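Local coordinates for HRDC domain-containing protein (Bifidobacterium adolescentis ATCC 15703, PDB 3CYM) that is of unknown function but probably acts as a 3'-5' exonuclease on nucleic acids, at residues Asn85-Asn88 with Arg89-Asp93; Arg28-Cys31 with Ser32-Ser36; Lys309-Pro312 with Ser313-Lys316. All blocks are in the same frame, centred on the assembly; numbering follows the deposited sequence.

Contact 1: Asn85-Asn88 with Arg89-Asp93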
ATOM      1  N   ASN A  85     -18.448  -5.688  14.853  1.00 29.06           N
ATOM      2  CA  ASN A  85     -18.315  -6.972  15.536  0.50 28.64           C
ATOM      3  C   ASN A  85     -19.434  -7.934  15.127  1.00 28.06           C
ATOM      4  O   ASN A  85     -19.279  -9.148  15.226  1.00 29.96           O
ATOM      5  CB  ASN A  85     -18.274  -6.789  17.060  0.50 27.11           C
ATOM      6  CG  ASN A  85     -16.899  -6.349  17.578  0.50 28.22           C
ATOM      7  OD1 ASN A  85     -16.403  -6.893  18.565  0.50 27.09           O
ATOM      8  ND2 ASN A  85     -16.289  -5.358  16.926  0.50 23.29           N
ATOM      9  N   ASP A  86     -20.552  -7.380  14.654  1.00 24.84           N
ATOM     10  CA  ASP A  86     -21.645  -8.179  14.094  1.00 23.62           C
ATOM     11  C   ASP A  86     -21.154  -8.879  12.837  1.00 23.54           C
ATOM     12  O   ASP A  86     -21.482 -10.038  12.594  1.00 27.94           O
ATOM     13  CB  ASP A  86     -22.844  -7.304  13.725  1.00 26.64           C
ATOM     14  CG  ASP A  86     -23.450  -6.589  14.917  1.00 35.89           C
ATOM     15  OD1 ASP A  86     -23.187  -6.992  16.073  1.00 31.17           O
ATOM     16  OD2 ASP A  86     -24.197  -5.615  14.686  1.00 39.64           O
ATOM     17  N   PHE A  87     -20.362  -8.150  12.052  1.00 19.56           N
ATOM     18  CA  PHE A  87     -19.735  -8.654  10.840  1.00 20.17           C
ATOM     19  C   PHE A  87     -18.812  -9.844  11.103  1.00 15.83           C
ATOM     20  O   PHE A  87     -18.894 -10.849  10.411  1.00 17.83           O
ATOM     21  CB  PHE A  87     -18.961  -7.526  10.144  1.00 18.57           C
ATOM     22  CG  PHE A  87     -18.454  -7.896   8.796  1.00 21.95           C
ATOM     23  CD1 PHE A  87     -19.227  -7.669   7.675  1.00 25.35           C
ATOM     24  CD2 PHE A  87     -17.206  -8.493   8.643  1.00 25.49           C
ATOM     25  CE1 PHE A  87     -18.762  -8.025   6.429  1.00 29.39           C
ATOM     26  CE2 PHE A  87     -16.742  -8.859   7.398  1.00 25.07           C
ATOM     27  CZ  PHE A  87     -17.522  -8.636   6.295  1.00 25.62           C
ATOM     28  N   ASN A  88     -17.936  -9.714  12.094  1.00 19.78           N
ATOM     29  CA  ASN A  88     -17.001 -10.770  12.480  1.00 23.12           C
ATOM     30  C   ASN A  88     -17.690 -12.051  12.935  1.00 27.76           C
ATOM     31  O   ASN A  88     -17.227 -13.163  12.644  1.00 27.82           O
ATOM     32  CB  ASN A  88     -16.105 -10.281  13.616  1.00 24.37           C
ATOM     33  CG  ASN A  88     -15.211  -9.148  13.205  1.00 26.18           C
ATOM     34  OD1 ASN A  88     -14.679  -9.127  12.092  1.00 34.40           O
ATOM     35  ND2 ASN A  88     -15.020  -8.199  14.110  1.00 29.41           N
ATOM     36  N   ARG A  89     -18.785 -11.877  13.670  1.00 29.72           N
ATOM     37  CA  ARG A  89     -19.574 -12.993  14.179  1.00 28.84           C
ATOM     38  C   ARG A  89     -20.321 -13.679  13.046  1.00 26.03           C
ATOM     39  O   ARG A  89     -20.446 -14.904  13.029  1.00 28.15           O
ATOM     40  CB  ARG A  89     -20.529 -12.516  15.279  1.00 29.38           C
ATOM     41  CG  ARG A  89     -19.784 -12.002  16.528  1.00 39.97           C
ATOM     42  CD  ARG A  89     -20.678 -11.778  17.739  1.00 43.53           C
ATOM     43  NE  ARG A  89     -21.755 -10.831  17.477  1.00 48.06           N
ATOM     44  CZ  ARG A  89     -23.040 -11.161  17.397  1.00 46.24           C
ATOM     45  NH1 ARG A  89     -23.417 -12.422  17.573  1.00 43.75           N
ATOM     46  NH2 ARG A  89     -23.946 -10.225  17.147  1.00 43.52           N
ATOM     47  N   ALA A  90     -20.781 -12.877  12.090  1.00 19.38           N
ATOM     48  CA  ALA A  90     -21.444 -13.382  10.892  1.00 19.09           C
ATOM     49  C   ALA A  90     -20.511 -14.210   9.994  1.00 18.70           C
ATOM     50  O   ALA A  90     -20.926 -15.209   9.408  1.00 21.76           O
ATOM     51  CB  ALA A  90     -22.033 -12.229  10.117  1.00 16.30           C
ATOM     52  N   VAL A  91     -19.253 -13.793   9.900  1.00 18.90           N
ATOM     53  CA  VAL A  91     -18.277 -14.395   8.981  1.00 20.40           C
ATOM     54  C   VAL A  91     -17.490 -15.529   9.662  1.00 18.20           C
ATOM     55  O   VAL A  91     -17.188 -16.572   9.050  1.00 16.90           O
ATOM     56  CB  VAL A  91     -17.330 -13.286   8.406  1.00 25.12           C
ATOM     57  CG1 VAL A  91     -16.098 -13.864   7.719  1.00 29.57           C
ATOM     58  CG2 VAL A  91     -18.095 -12.376   7.447  1.00 19.00           C
ATOM     59  N   GLY A  92     -17.174 -15.326  10.935  1.00 15.26           N
ATOM     60  CA  GLY A  92     -16.455 -16.324  11.713  1.00 14.94           C
ATOM     61  C   GLY A  92     -15.019 -16.488  11.260  1.00 20.08           C
ATOM     62  O   GLY A  92     -14.303 -15.503  11.070  1.00 17.14           O
ATOM     63  N   ASP A  93     -14.610 -17.741  11.075  1.00 18.70           N
ATOM     64  CA  ASP A  93     -13.227 -18.071  10.754  1.00 23.73           C
ATOM     65  C   ASP A  93     -13.069 -18.371   9.266  1.00 22.90           C
ATOM     66  O   ASP A  93     -12.150 -19.086   8.867  1.00 24.94           O
ATOM     67  CB  ASP A  93     -12.745 -19.253  11.613  1.00 28.74           C
ATOM     68  CG  ASP A  93     -13.393 -20.579  11.217  1.00 32.21           C
ATOM     69  OD1 ASP A  93     -12.723 -21.625  11.346  1.00 41.57           O
ATOM     70  OD2 ASP A  93     -14.558 -20.575  10.764  1.00 32.53           O
TER
HETATM   71  O   HOH W   1     -21.473  -7.925  17.882  1.00 38.88           O
HETATM   72  O   HOH W   2     -14.493 -12.768  10.984  1.00 41.14           O
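Arg89 N donates to Asn85 O at 3.2 Å, the first in a run of i to i+4 bonds along the short helix 84-91 in the RNase H-like exonuclease domain. Arg89 CG also lies 3.2 Å from Asn85 O, with the guanidinium oblique to that oxygen. Asp86 O accepts from Ala90 N, while the Asp86 carboxylate runs alongside the Arg89 chain. Asp86 OD1 meets Arg89 NH2 at the guanidinium edge in a weak salt bridge of 3.5 Å, the two planes 87° apart. A water bridges the pair, donating to Asp86 OD1 and accepting from Arg89 NE. Phe87 has CG anti to the backbone N (chi1 -172°), which brings its ring beside Val91; Val91 CG2 sits over one face, 4.1 Å from the ring centroid, in a CH-pi contact. Phe62 and Trp84 also meet this buried ring. The Asn88 amide is bound elsewhere: OD1 accepts from Glu114 N and ND2 donates to Gly112 O, which ties the helix to the segment before strand 117-120. Gly92, with phi 69°, leaves the helical path, yet Gly92 N still reaches Asn88 O at 2.8 Å.

Contact 2: Arg28-Cys31 with Ser32-Ser36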
ATOM      1  N   ARG A  28     -27.427  -4.807   9.103  1.00 20.09           N
ATOM      2  CA  ARG A  28     -27.860  -5.974   9.867  1.00 17.25           C
ATOM      3  C   ARG A  28     -28.419  -7.049   8.935  1.00 21.84           C
ATOM      4  O   ARG A  28     -28.326  -8.234   9.238  1.00 22.69           O
ATOM      5  CB  ARG A  28     -28.919  -5.623  10.924  1.00 16.69           C
ATOM      6  CG  ARG A  28     -28.611  -4.435  11.841  1.00 19.93           C
ATOM      7  CD  ARG A  28     -27.603  -4.730  12.954  1.00 36.18           C
ATOM      8  NE  ARG A  28     -28.232  -5.123  14.221  1.00 43.29           N
ATOM      9  CZ  ARG A  28     -28.140  -6.335  14.777  1.00 46.50           C
ATOM     10  NH1 ARG A  28     -27.444  -7.303  14.187  1.00 40.64           N
ATOM     11  NH2 ARG A  28     -28.748  -6.585  15.934  1.00 42.62           N
ATOM     12  N   ASP A  29     -28.997  -6.628   7.812  1.00 18.64           N
ATOM     13  CA  ASP A  29     -29.528  -7.566   6.822  1.00 22.24           C
ATOM     14  C   ASP A  29     -28.419  -8.309   6.084  1.00 19.82           C
ATOM     15  O   ASP A  29     -28.500  -9.528   5.901  1.00 21.10           O
ATOM     16  CB  ASP A  29     -30.444  -6.863   5.808  1.00 23.92           C
ATOM     17  CG  ASP A  29     -31.010  -7.828   4.765  1.00 31.60           C
ATOM     18  OD1 ASP A  29     -31.547  -8.891   5.156  1.00 40.28           O
ATOM     19  OD2 ASP A  29     -30.917  -7.530   3.554  1.00 34.09           O
ATOM     20  N   TYR A  30     -27.396  -7.572   5.656  1.00 21.10           N
ATOM     21  CA  TYR A  30     -26.265  -8.176   4.954  1.00 20.40           C
ATOM     22  C   TYR A  30     -25.472  -9.106   5.856  1.00 15.98           C
ATOM     23  O   TYR A  30     -25.064 -10.168   5.418  1.00 17.29           O
ATOM     24  CB  TYR A  30     -25.344  -7.123   4.322  1.00 17.19           C
ATOM     25  CG  TYR A  30     -24.338  -7.728   3.363  1.00 15.19           C
ATOM     26  CD1 TYR A  30     -24.755  -8.326   2.180  1.00 15.04           C
ATOM     27  CD2 TYR A  30     -22.970  -7.713   3.645  1.00 14.56           C
ATOM     28  CE1 TYR A  30     -23.843  -8.887   1.292  1.00 12.45           C
ATOM     29  CE2 TYR A  30     -22.051  -8.273   2.755  1.00  6.17           C
ATOM     30  CZ  TYR A  30     -22.497  -8.861   1.587  1.00 13.81           C
ATOM     31  OH  TYR A  30     -21.604  -9.430   0.710  1.00 13.14           O
ATOM     32  N   CYS A  31     -25.284  -8.715   7.114  1.00 19.56           N
ATOM     33  CA  CYS A  31     -24.636  -9.579   8.107  1.00 16.89           C
ATOM     34  C   CYS A  31     -25.341 -10.921   8.295  1.00 17.79           C
ATOM     35  O   CYS A  31     -24.684 -11.955   8.375  1.00 21.32           O
ATOM     36  CB  CYS A  31     -24.508  -8.857   9.445  1.00 18.23           C
ATOM     37  SG  CYS A  31     -23.212  -7.597   9.461  1.00 20.78           S
ATOM     38  N   SER A  32     -26.672 -10.894   8.359  1.00 17.40           N
ATOM     39  CA  SER A  32     -27.509 -12.104   8.410  1.00 19.72           C
ATOM     40  C   SER A  32     -27.317 -13.014   7.205  1.00 20.51           C
ATOM     41  O   SER A  32     -27.228 -14.240   7.343  1.00 20.29           O
ATOM     42  CB  SER A  32     -28.986 -11.716   8.497  1.00 20.37           C
ATOM     43  OG  SER A  32     -29.361 -11.495   9.839  1.00 25.46           O
ATOM     44  N   GLU A  33     -27.265 -12.402   6.023  1.00 18.59           N
ATOM     45  CA  GLU A  33     -27.026 -13.125   4.774  1.00 20.31           C
ATOM     46  C   GLU A  33     -25.624 -13.732   4.722  1.00 22.35           C
ATOM     47  O   GLU A  33     -25.432 -14.822   4.180  1.00 27.88           O
ATOM     48  CB  GLU A  33     -27.259 -12.200   3.582  1.00 18.17           C
ATOM     49  CG  GLU A  33     -28.702 -11.757   3.433  1.00 19.13           C
ATOM     50  CD  GLU A  33     -29.619 -12.894   3.054  1.00 25.33           C
ATOM     51  OE1 GLU A  33     -30.534 -13.220   3.846  1.00 24.51           O
ATOM     52  OE2 GLU A  33     -29.409 -13.471   1.966  1.00 34.50           O
ATOM     53  N   LEU A  34     -24.652 -13.021   5.294  1.00 20.91           N
ATOM     54  CA  LEU A  34     -23.285 -13.525   5.418  1.00 18.36           C
ATOM     55  C   LEU A  34     -23.191 -14.678   6.399  1.00 18.05           C
ATOM     56  O   LEU A  34     -22.359 -15.559   6.233  1.00 17.13           O
ATOM     57  CB  LEU A  34     -22.332 -12.423   5.868  1.00 12.94           C
ATOM     58  CG  LEU A  34     -21.951 -11.329   4.867  1.00 16.71           C
ATOM     59  CD1 LEU A  34     -20.950 -10.412   5.516  1.00 10.15           C
ATOM     60  CD2 LEU A  34     -21.397 -11.885   3.558  1.00  5.06           C
ATOM     61  N   ALA A  35     -24.045 -14.649   7.422  1.00 22.05           N
ATOM     62  CA  ALA A  35     -24.091 -15.679   8.453  1.00 21.38           C
ATOM     63  C   ALA A  35     -24.746 -16.935   7.902  1.00 22.80           C
ATOM     64  O   ALA A  35     -24.422 -18.050   8.321  1.00 23.63           O
ATOM     65  CB  ALA A  35     -24.845 -15.160   9.673  1.00 22.63           C
ATOM     66  N   SER A  36     -25.645 -16.715   6.942  1.00 23.62           N
ATOM     67  CA  SER A  36     -26.391 -17.772   6.269  0.50 25.90           C
ATOM     68  C   SER A  36     -25.637 -18.371   5.079  1.00 25.41           C
ATOM     69  O   SER A  36     -26.107 -19.331   4.460  1.00 27.26           O
ATOM     70  CB  SER A  36     -27.752 -17.223   5.820  0.50 25.91           C
ATOM     71  OG  SER A  36     -28.542 -18.219   5.198  0.50 32.94           O
TER
HETATM   72  O   HOH W   3     -32.227 -11.300   4.781  1.00 43.03           O
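Leu34 lies over one face of the Tyr30 ring, its CG 4.1 Å from the ring centroid in a CH-pi contact one turn along helix 24-35 of the exonuclease domain. Both methyls join in: Leu34 CD1 comes to 3.7 Å from Tyr30 CE2, and Leu34 CD2 to 3.8 Å from Tyr30 OH. The tyrosine reaches this place because CG stands anti to the backbone N (chi1 -168°), which lays the ring against Leu34, one turn on. Beneath the pair, Leu34 N donates to Tyr30 O at 2.9 Å, and the neighbouring bonds from Glu33 N to Asp29 O and from Ala35 N to Cys31 O continue the ladder. On the exposed side, Asp29 and Glu33 share a water that donates to Asp29 OD1 and to Glu33 OE1 (2.7 Å from the latter). Farther out, Gly68 O holds the Tyr30 hydroxyl, fixing the far end of the ring, and Phe87 and Val91 of helix 84-91 pack against Leu34. With Asp29 OD1 and Glu33 OE1 4.6 Å apart, the bridging water probably eases the repulsion between two like charges by offering a proton to each.

Contact 3: Lys309-Pro312 with Ser313-Lys316; sequences KIKP and SMWK
Apolar contacts gather around Ile310, whose CG2 touches Trp315 CZ2 at 3.6 Å and Met314 SD at 3.8 Å at the N-terminal turn of helix 312-323, which the chain enters through Pro312. The branch stands anti to the backbone N, a position from which it meets both residues; it comes to the indole obliquely, whereas the isoleucine and methionine side chains cross at about a right angle. Met314, extended beyond CG, runs back along the incoming loop until Met314 CE lies 3.5 Å from Lys309 O. Among the polar contacts, Lys311 N points at Met314 SD in a weak hydrogen bond of 3.6 Å. Lys311 O accepts from Met314 N at 3.1 Å, the donor well above the carbonyl plane, as the chain makes its turn. Pro312 O then receives Lys316 N in the carbonyl plane, at 3.1 Å, and more weakly Trp315 N. Outside the two segments, Leu240 and Arg244 of helix 231-250, largely within the HRDC range, and Leu259 and Ile284 of loops touch the buried indole. Replacing Trp315 by an alanine would probably leave Ile310 CG2 without its aromatic neighbour and open a gap against Leu240. The Met314 sulfur thus has two roles, apolar neighbour to Ile310 and soft acceptor for a backbone N-H, which would probably help hold the incoming loop against the first turn, with no charged group involved.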
ATOM      1  N   LYS A 309      -9.127  27.796   2.691  1.00 21.00           N
ATOM      2  CA  LYS A 309      -9.277  27.944   4.146  1.00 18.83           C
ATOM      3  C   LYS A 309      -7.913  28.079   4.826  1.00 21.64           C
ATOM      4  O   LYS A 309      -7.798  28.606   5.928  1.00 21.07           O
ATOM      5  CB  LYS A 309     -10.019  26.739   4.723  1.00 17.30           C
ATOM      6  CG  LYS A 309     -11.072  27.070   5.756  1.00 24.66           C
ATOM      7  CD  LYS A 309     -12.482  26.902   5.182  1.00 33.89           C
ATOM      8  CE  LYS A 309     -12.949  25.450   5.286  1.00 39.94           C
ATOM      9  NZ  LYS A 309     -14.258  25.221   4.591  1.00 41.92           N
ATOM     10  N   ILE A 310      -6.881  27.579   4.160  1.00 24.53           N
ATOM     11  CA  ILE A 310      -5.517  27.716   4.637  1.00 27.22           C
ATOM     12  C   ILE A 310      -4.841  28.844   3.857  1.00 27.36           C
ATOM     13  O   ILE A 310      -4.749  28.802   2.631  1.00 25.76           O
ATOM     14  CB  ILE A 310      -4.784  26.357   4.570  1.00 28.49           C
ATOM     15  CG1 ILE A 310      -5.281  25.478   5.713  1.00 30.78           C
ATOM     16  CG2 ILE A 310      -3.295  26.525   4.716  1.00 33.19           C
ATOM     17  CD1 ILE A 310      -5.882  24.185   5.274  1.00 36.66           C
ATOM     18  N   LYS A 311      -4.414  29.870   4.590  1.00 27.41           N
ATOM     19  CA  LYS A 311      -3.869  31.094   4.011  1.00 25.46           C
ATOM     20  C   LYS A 311      -2.346  31.049   3.970  1.00 28.13           C
ATOM     21  O   LYS A 311      -1.731  30.364   4.800  1.00 29.54           O
ATOM     22  CB  LYS A 311      -4.316  32.313   4.831  1.00 27.55           C
ATOM     23  CG  LYS A 311      -5.813  32.434   5.045  1.00 24.22           C
ATOM     24  CD  LYS A 311      -6.586  32.625   3.755  1.00 18.53           C
ATOM     25  CE  LYS A 311      -8.068  32.797   4.043  1.00 21.28           C
ATOM     26  NZ  LYS A 311      -8.868  32.784   2.792  1.00 28.53           N
ATOM     27  N   PRO A 312      -1.731  31.758   2.994  1.00 25.56           N
ATOM     28  CA  PRO A 312      -0.285  31.978   2.937  1.00 23.87           C
ATOM     29  C   PRO A 312       0.364  32.388   4.261  1.00 23.09           C
ATOM     30  O   PRO A 312       1.446  31.883   4.582  1.00 19.84           O
ATOM     31  CB  PRO A 312      -0.160  33.103   1.911  1.00 25.54           C
ATOM     32  CG  PRO A 312      -1.250  32.824   0.972  1.00 17.86           C
ATOM     33  CD  PRO A 312      -2.395  32.351   1.815  1.00 25.12           C
ATOM     34  N   SER A 313      -0.310  33.260   5.022  1.00 21.71           N
ATOM     35  CA  SER A 313       0.194  33.763   6.301  0.50 20.64           C
ATOM     36  C   SER A 313       0.547  32.654   7.284  1.00 20.28           C
ATOM     37  O   SER A 313       1.433  32.823   8.116  1.00 19.92           O
ATOM     38  CB  SER A 313      -0.824  34.701   6.957  0.50 22.83           C
ATOM     39  OG  SER A 313      -0.995  35.890   6.210  0.50 22.20           O
ATOM     40  N   MET A 314      -0.164  31.527   7.191  1.00 21.86           N
ATOM     41  CA  MET A 314       0.062  30.378   8.075  1.00 21.96           C
ATOM     42  C   MET A 314       1.402  29.710   7.795  1.00 23.79           C
ATOM     43  O   MET A 314       2.042  29.197   8.709  1.00 24.96           O
ATOM     44  CB  MET A 314      -1.059  29.339   7.941  1.00 27.34           C
ATOM     45  CG  MET A 314      -2.466  29.871   8.218  1.00 30.83           C
ATOM     46  SD  MET A 314      -3.738  28.637   7.868  1.00 36.78           S
ATOM     47  CE  MET A 314      -5.227  29.619   8.008  1.00 32.56           C
ATOM     48  N   TRP A 315       1.815  29.701   6.530  1.00 22.78           N
ATOM     49  CA  TRP A 315       3.120  29.167   6.170  1.00 19.40           C
ATOM     50  C   TRP A 315       4.217  30.159   6.524  1.00 19.20           C
ATOM     51  O   TRP A 315       5.284  29.755   6.954  1.00 18.72           O
ATOM     52  CB  TRP A 315       3.185  28.788   4.693  1.00 16.49           C
ATOM     53  CG  TRP A 315       2.036  27.926   4.237  1.00 21.45           C
ATOM     54  CD1 TRP A 315       1.106  28.247   3.300  1.00 19.48           C
ATOM     55  CD2 TRP A 315       1.695  26.612   4.708  1.00 19.85           C
ATOM     56  NE1 TRP A 315       0.206  27.219   3.148  1.00 25.18           N
ATOM     57  CE2 TRP A 315       0.545  26.203   4.000  1.00 23.34           C
ATOM     58  CE3 TRP A 315       2.254  25.739   5.654  1.00 18.52           C
ATOM     59  CZ2 TRP A 315      -0.058  24.956   4.202  1.00 18.09           C
ATOM     60  CZ3 TRP A 315       1.651  24.501   5.858  1.00 17.46           C
ATOM     61  CH2 TRP A 315       0.504  24.126   5.137  1.00 17.20           C
ATOM     62  N   LYS A 316       3.926  31.449   6.368  1.00 24.77           N
ATOM     63  CA  LYS A 316       4.843  32.543   6.722  1.00 25.59           C
ATOM     64  C   LYS A 316       5.286  32.474   8.189  1.00 23.44           C
ATOM     65  O   LYS A 316       6.475  32.573   8.476  1.00 22.71           O
ATOM     66  CB  LYS A 316       4.187  33.891   6.398  1.00 29.82           C
ATOM     67  CG  LYS A 316       4.999  35.132   6.767  1.00 35.11           C
ATOM     68  CD  LYS A 316       4.510  36.378   6.009  1.00 37.33           C
ATOM     69  CE  LYS A 316       3.047  36.741   6.300  1.00 38.71           C
ATOM     70  NZ  LYS A 316       2.859  37.340   7.654  1.00 42.80           N
TER

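Overall arrangement
Contact 2 comes first along the chain, then contact 1, then contact 3. Contacts 1 and 2 occupy helices 84-91 and 24-35 of the exonuclease domain, their centres about 9 Å apart, and they touch: Phe87 CA meets Cys31 SG, and Ala90 CB meets Cys31 O. Both helices pack beside the six-stranded mixed sheet, whose strand 40-47 carries Asp44 and Glu46 of the sodium site completed by Asp172. Contact 3 stands apart, its centre about 47 Å from that of contact 1, at the start of helix 312-323, which packs on helix 231-250 of the HRDC region. The exonuclease core and this helical part therefore form separate regions of one chain.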